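PDB 5HSM: uncharacterized HTH-type transcriptional regulator Rv2887 from Mycobacterium tuberculosis, which represses the methyltransferase gene Rv0560c by binding its promoter as a homodimer, represses several other genes, and binds salicylate, para-aminosalicylic acid and gemfibrozil. Local coordinates for residues Leu71-Leu76 and Thr89-Leu94; Phe59-Met64 and Gln85-Val90. One frame throughout, in Å; residues are numbered along the deposited sequence.

How the contacts relate
Both contacts lie in the winged helix-turn-helix domain of this MarR-family repressor, their centres about 5 Å apart and on the same side of the chain's centre. Three helices follow one another along the chain, 56-67, 73-79 and 84-96, and the last is common to both: contact 1 sets it against the start of helix 73-79, contact 2 against helix 56-67, with Thr89 and Val90 belonging to both. The two join directly, with Leu91 CD2 packed on Cys61 SG at 3.4 Å and Ser73 OG 2.5 Å from Asn88 OD1, probably a hydrogen bond. Together they join these three helices within the DNA-binding domain, whose conformation changes when ligand or DNA binds.

Contact 1. Residues Leu71-Leu76 and Thr89-Leu94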
loop_
_atom_site.group_PDB
_atom_site.type_symbol
_atom_site.label_atom_id
_atom_site.label_comp_id
_atom_site.label_asym_id
_atom_site.label_seq_id
_atom_site.Cartn_x
_atom_site.Cartn_y
_atom_site.Cartn_z
ATOM N N LEU A 71 13.415 8.807 17.548
ATOM C CA LEU A 71 13.511 7.570 16.769
ATOM C C LEU A 71 14.664 7.632 15.792
ATOM O O LEU A 71 14.906 8.668 15.185
ATOM C CB LEU A 71 12.222 7.307 15.996
ATOM C CG LEU A 71 11.009 6.828 16.783
ATOM C CD1 LEU A 71 9.917 6.392 15.821
ATOM C CD2 LEU A 71 11.394 5.698 17.720
ATOM N N SER A 72 15.366 6.520 15.619
ATOM C CA SER A 72 16.446 6.468 14.640
ATOM C C SER A 72 15.903 6.257 13.236
ATOM O O SER A 72 14.748 5.870 13.052
ATOM C CB SER A 72 17.435 5.354 14.979
ATOM O OG SER A 72 16.834 4.084 14.818
ATOM N N SER A 73 16.754 6.510 12.247
ATOM C CA SER A 73 16.391 6.340 10.854
ATOM C C SER A 73 15.927 4.917 10.577
ATOM O O SER A 73 14.960 4.710 9.863
ATOM C CB SER A 73 17.571 6.688 9.950
ATOM O OG SER A 73 17.229 6.497 8.590
ATOM N N ALA A 74 16.612 3.935 11.157
ATOM C CA ALA A 74 16.259 2.539 10.923
ATOM C C ALA A 74 14.872 2.260 11.479
ATOM O O ALA A 74 14.051 1.578 10.863
ATOM C CB ALA A 74 17.282 1.610 11.559
ATOM N N GLU A 75 14.617 2.798 12.662
ATOM C CA GLU A 75 13.320 2.618 13.302
ATOM C C GLU A 75 12.189 3.175 12.452
ATOM O O GLU A 75 11.142 2.532 12.247
ATOM C CB GLU A 75 13.323 3.276 14.695
ATOM C CG GLU A 75 14.268 2.530 15.635
ATOM C CD GLU A 75 14.698 3.274 16.874
ATOM O OE1 GLU A 75 15.608 2.746 17.548
ATOM O OE2 GLU A 75 14.125 4.332 17.193
ATOM N N LEU A 76 12.392 4.407 12.005
ATOM C CA LEU A 76 11.458 5.090 11.129
ATOM C C LEU A 76 11.225 4.299 9.846
ATOM O O LEU A 76 10.094 4.173 9.379
ATOM C CB LEU A 76 11.992 6.489 10.792
ATOM C CG LEU A 76 12.048 7.477 11.954
ATOM C CD1 LEU A 76 13.010 8.602 11.607
ATOM C CD2 LEU A 76 10.653 8.024 12.225
ATOM N N THR A 89 17.306 9.452 2.976
ATOM C CA THR A 89 17.046 10.505 1.997
ATOM C C THR A 89 15.932 11.456 2.450
ATOM O O THR A 89 16.075 12.682 2.376
ATOM C CB THR A 89 16.676 9.909 0.635
ATOM O OG1 THR A 89 17.787 9.150 0.137
ATOM C CG2 THR A 89 16.323 11.011 -0.360
ATOM N N VAL A 90 14.826 10.882 2.913
ATOM C CA VAL A 90 13.705 11.672 3.401
ATOM C C VAL A 90 14.149 12.592 4.538
ATOM O O VAL A 90 13.831 13.790 4.565
ATOM C CB VAL A 90 12.549 10.757 3.877
ATOM C CG1 VAL A 90 11.550 11.545 4.685
ATOM C CG2 VAL A 90 11.869 10.100 2.679
ATOM N N LEU A 91 14.904 12.023 5.472
ATOM C CA LEU A 91 15.432 12.767 6.594
ATOM C C LEU A 91 16.376 13.887 6.159
ATOM O O LEU A 91 16.364 14.965 6.735
ATOM C CB LEU A 91 16.158 11.820 7.550
ATOM C CG LEU A 91 15.243 10.988 8.446
ATOM C CD1 LEU A 91 16.070 9.960 9.190
ATOM C CD2 LEU A 91 14.517 11.902 9.427
ATOM N N ARG A 92 17.200 13.628 5.153
ATOM C CA ARG A 92 18.102 14.656 4.635
ATOM C C ARG A 92 17.298 15.814 4.057
ATOM O O ARG A 92 17.566 16.980 4.360
ATOM C CB ARG A 92 19.047 14.076 3.576
ATOM C CG ARG A 92 19.997 15.096 2.957
ATOM C CD ARG A 92 20.854 15.777 4.020
ATOM N NE ARG A 92 21.795 16.736 3.443
ATOM C CZ ARG A 92 22.433 17.670 4.143
ATOM N NH1 ARG A 92 22.230 17.779 5.451
ATOM N NH2 ARG A 92 23.272 18.497 3.534
ATOM N N LYS A 93 16.301 15.501 3.233
ATOM C CA LYS A 93 15.480 16.566 2.662
ATOM C C LYS A 93 14.735 17.359 3.743
ATOM O O LYS A 93 14.585 18.579 3.626
ATOM C CB LYS A 93 14.497 15.997 1.641
ATOM C CG LYS A 93 15.160 15.639 0.323
ATOM C CD LYS A 93 14.290 14.725 -0.520
ATOM C CE LYS A 93 15.089 14.128 -1.672
ATOM N NZ LYS A 93 16.330 14.904 -1.956
ATOM N N LEU A 94 14.293 16.684 4.802
ATOM C CA LEU A 94 13.633 17.393 5.900
ATOM C C LEU A 94 14.608 18.266 6.693
ATOM O O LEU A 94 14.234 19.347 7.157
ATOM C CB LEU A 94 12.930 16.407 6.832
ATOM C CG LEU A 94 11.639 15.794 6.283
ATOM C CD1 LEU A 94 11.122 14.701 7.208
ATOM C CD2 LEU A 94 10.593 16.867 6.122
#
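A single methyl group, CD1 of Leu91, carries this whole contact, meeting a serine and a leucine from successive turns of the other helix. The pairing belongs to the helix-turn-helix of the winged DNA-binding domain: residues 71-76 lead into helix 73-79, residues 89-94 lie on helix 84-96, and no hydrogen bond joins them. Leu91 CD1 rests 3.7 Å from Ser73 CB and 4.1 Å from Leu76 CD1, where the two leucine side chains meet at a slant. The CB of Leu91 points toward segment 71-76, and with chi2 at 172° CD1 stands anti to CA, which makes it the branch that reaches farthest across; the CB of Leu76 points toward segment 89-94 in return. Ser73 lays its CB and its hydroxyl oxygen on the same methyl, while that oxygen is hydrogen-bonded to Asn88, one turn before Leu91. Met64 of helix 56-67 also touches Leu76, so the patch runs on into the domain core. At the start of helix 73-79, Ser72 and Glu75 form a capping box: Glu75 N gives a weak bond to Ser72 OG, and Ser72 N reaches Glu75 OE2 at 3.0 Å from above the carboxylate plane.

Contact 2. Residues Phe59-Met64 and Gln85-Val90; sequences FVCLRM and QAMNTV
Segments 59-64 and 85-90, on helices 56-67 and 84-96, cross nearly at right angles (82°), their axes 10.5 Å apart at closest approach, with Cys61 and Val90 nearest in the backbone. Cys61 faces both Val90 and Met87. Its CB lies 3.6 Å from Val90 CG1, and its SG lies 3.8 Å from Met87 SD, a sulfur-to-sulfur packing contact. The thiol sulfur stands anti to the backbone N and also comes within 4.1 Å of Val90 CG1, so both side-chain atoms of Cys61 meet the pair. In Met87 the bend at chi2 (55°) sets SD beside Cys61, and the one at chi3 (68°) turns CE toward Met64. There the two methionines meet tip to tip, Met64 CE to Met87 CE at 4.0 Å. All of this is apolar packing, with no hydrogen bond between the segments; the salicylate-binding Arg63, next to Met64 in sequence, takes no part here and forms salt bridges with Glu128 and with Asp27 of the second subunit. Among the neighbouring helices, Met64 and Met87 both reach helix 73-79, touching His79 and Ala77 respectively, while Phe59 and Leu62 pack on helix 118-139, so helix 56-67 packs on both helix 73-79 and that long helix.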
loop_
_atom_site.group_PDB
_atom_site.type_symbol
_atom_site.label_atom_id
_atom_site.label_comp_id
_atom_site.label_asym_id
_atom_site.label_seq_id
_atom_site.Cartn_x
_atom_site.Cartn_y
_atom_site.Cartn_z
ATOM N N PHE A 59 6.175 13.731 4.668
ATOM C CA PHE A 59 5.123 13.935 5.651
ATOM C C PHE A 59 5.004 12.755 6.623
ATOM O O PHE A 59 4.876 12.951 7.827
ATOM C CB PHE A 59 3.774 14.163 4.985
ATOM C CG PHE A 59 2.645 14.153 5.958
ATOM C CD1 PHE A 59 2.559 15.133 6.941
ATOM C CD2 PHE A 59 1.697 13.151 5.930
ATOM C CE1 PHE A 59 1.526 15.113 7.868
ATOM C CE2 PHE A 59 0.662 13.120 6.847
ATOM C CZ PHE A 59 0.572 14.108 7.815
ATOM N N VAL A 60 5.037 11.537 6.102
ATOM C CA VAL A 60 4.955 10.350 6.963
ATOM C C VAL A 60 6.084 10.348 8.015
ATOM O O VAL A 60 5.838 10.140 9.222
ATOM C CB VAL A 60 4.983 9.069 6.114
ATOM C CG1 VAL A 60 5.126 7.834 6.988
ATOM C CG2 VAL A 60 3.693 8.973 5.277
ATOM N N CYS A 61 7.310 10.618 7.570
ATOM C CA CYS A 61 8.450 10.733 8.484
ATOM C C CYS A 61 8.244 11.828 9.540
ATOM O O CYS A 61 8.402 11.598 10.742
ATOM C CB CYS A 61 9.735 11.012 7.699
ATOM S SG CYS A 61 11.213 11.258 8.716
ATOM N N LEU A 62 7.911 13.029 9.070
ATOM C CA LEU A 62 7.586 14.160 9.941
ATOM C C LEU A 62 6.557 13.805 11.028
ATOM O O LEU A 62 6.745 14.106 12.211
ATOM C CB LEU A 62 7.070 15.316 9.073
ATOM C CG LEU A 62 7.029 16.745 9.609
ATOM C CD1 LEU A 62 8.428 17.227 9.954
ATOM C CD2 LEU A 62 6.395 17.653 8.567
ATOM N N ARG A 63 5.472 13.155 10.626
ATOM C CA ARG A 63 4.410 12.803 11.552
ATOM C C ARG A 63 4.895 11.777 12.583
ATOM O O ARG A 63 4.597 11.885 13.788
ATOM C CB ARG A 63 3.195 12.268 10.784
ATOM C CG ARG A 63 2.032 11.914 11.678
ATOM C CD ARG A 63 0.712 12.145 10.985
ATOM N NE ARG A 63 -0.415 11.977 11.897
ATOM C CZ ARG A 63 -0.799 12.885 12.795
ATOM N NH1 ARG A 63 -0.145 14.036 12.917
ATOM N NH2 ARG A 63 -1.842 12.640 13.576
ATOM N N MET A 64 5.659 10.794 12.109
ATOM C CA MET A 64 6.213 9.776 13.002
ATOM C C MET A 64 7.122 10.399 14.066
ATOM O O MET A 64 7.067 10.039 15.248
ATOM C CB MET A 64 6.988 8.727 12.208
ATOM C CG MET A 64 6.110 7.756 11.456
ATOM S SD MET A 64 7.037 6.342 10.840
ATOM C CE MET A 64 8.105 7.110 9.636
ATOM N N GLN A 85 17.803 3.390 3.472
ATOM C CA GLN A 85 18.390 4.358 2.550
ATOM C C GLN A 85 17.371 5.424 2.142
ATOM O O GLN A 85 17.677 6.627 2.123
ATOM C CB GLN A 85 18.944 3.645 1.312
ATOM C CG GLN A 85 20.116 2.700 1.594
ATOM C CD GLN A 85 19.680 1.315 2.066
ATOM O OE1 GLN A 85 18.488 1.031 2.190
ATOM N NE2 GLN A 85 20.654 0.449 2.333
ATOM N N ALA A 86 16.161 4.975 1.822
ATOM C CA ALA A 86 15.083 5.873 1.431
ATOM C C ALA A 86 14.701 6.786 2.597
ATOM O O ALA A 86 14.420 7.980 2.406
ATOM C CB ALA A 86 13.882 5.086 0.960
ATOM N N MET A 87 14.696 6.229 3.804
ATOM C CA MET A 87 14.379 7.041 4.973
ATOM C C MET A 87 15.483 8.060 5.218
ATOM O O MET A 87 15.199 9.197 5.577
ATOM C CB MET A 87 14.171 6.179 6.217
ATOM C CG MET A 87 13.712 6.982 7.426
ATOM S SD MET A 87 12.222 7.930 7.066
ATOM C CE MET A 87 11.025 6.610 6.880
ATOM N N ASN A 88 16.738 7.652 5.036
ATOM C CA ASN A 88 17.860 8.577 5.166
ATOM C C ASN A 88 17.704 9.748 4.212
ATOM O O ASN A 88 17.940 10.897 4.587
ATOM C CB ASN A 88 19.195 7.877 4.903
ATOM C CG ASN A 88 19.605 6.953 6.034
ATOM O OD1 ASN A 88 19.205 7.140 7.180
ATOM N ND2 ASN A 88 20.422 5.953 5.716
ATOM N N THR A 89 17.306 9.452 2.976
ATOM C CA THR A 89 17.046 10.505 1.997
ATOM C C THR A 89 15.932 11.456 2.450
ATOM O O THR A 89 16.075 12.682 2.376
ATOM C CB THR A 89 16.676 9.909 0.635
ATOM O OG1 THR A 89 17.787 9.150 0.137
ATOM C CG2 THR A 89 16.323 11.011 -0.360
ATOM N N VAL A 90 14.826 10.882 2.913
ATOM C CA VAL A 90 13.705 11.672 3.401
ATOM C C VAL A 90 14.149 12.592 4.538
ATOM O O VAL A 90 13.831 13.790 4.565
ATOM C CB VAL A 90 12.549 10.757 3.877
ATOM C CG1 VAL A 90 11.550 11.545 4.685
ATOM C CG2 VAL A 90 11.869 10.100 2.679
#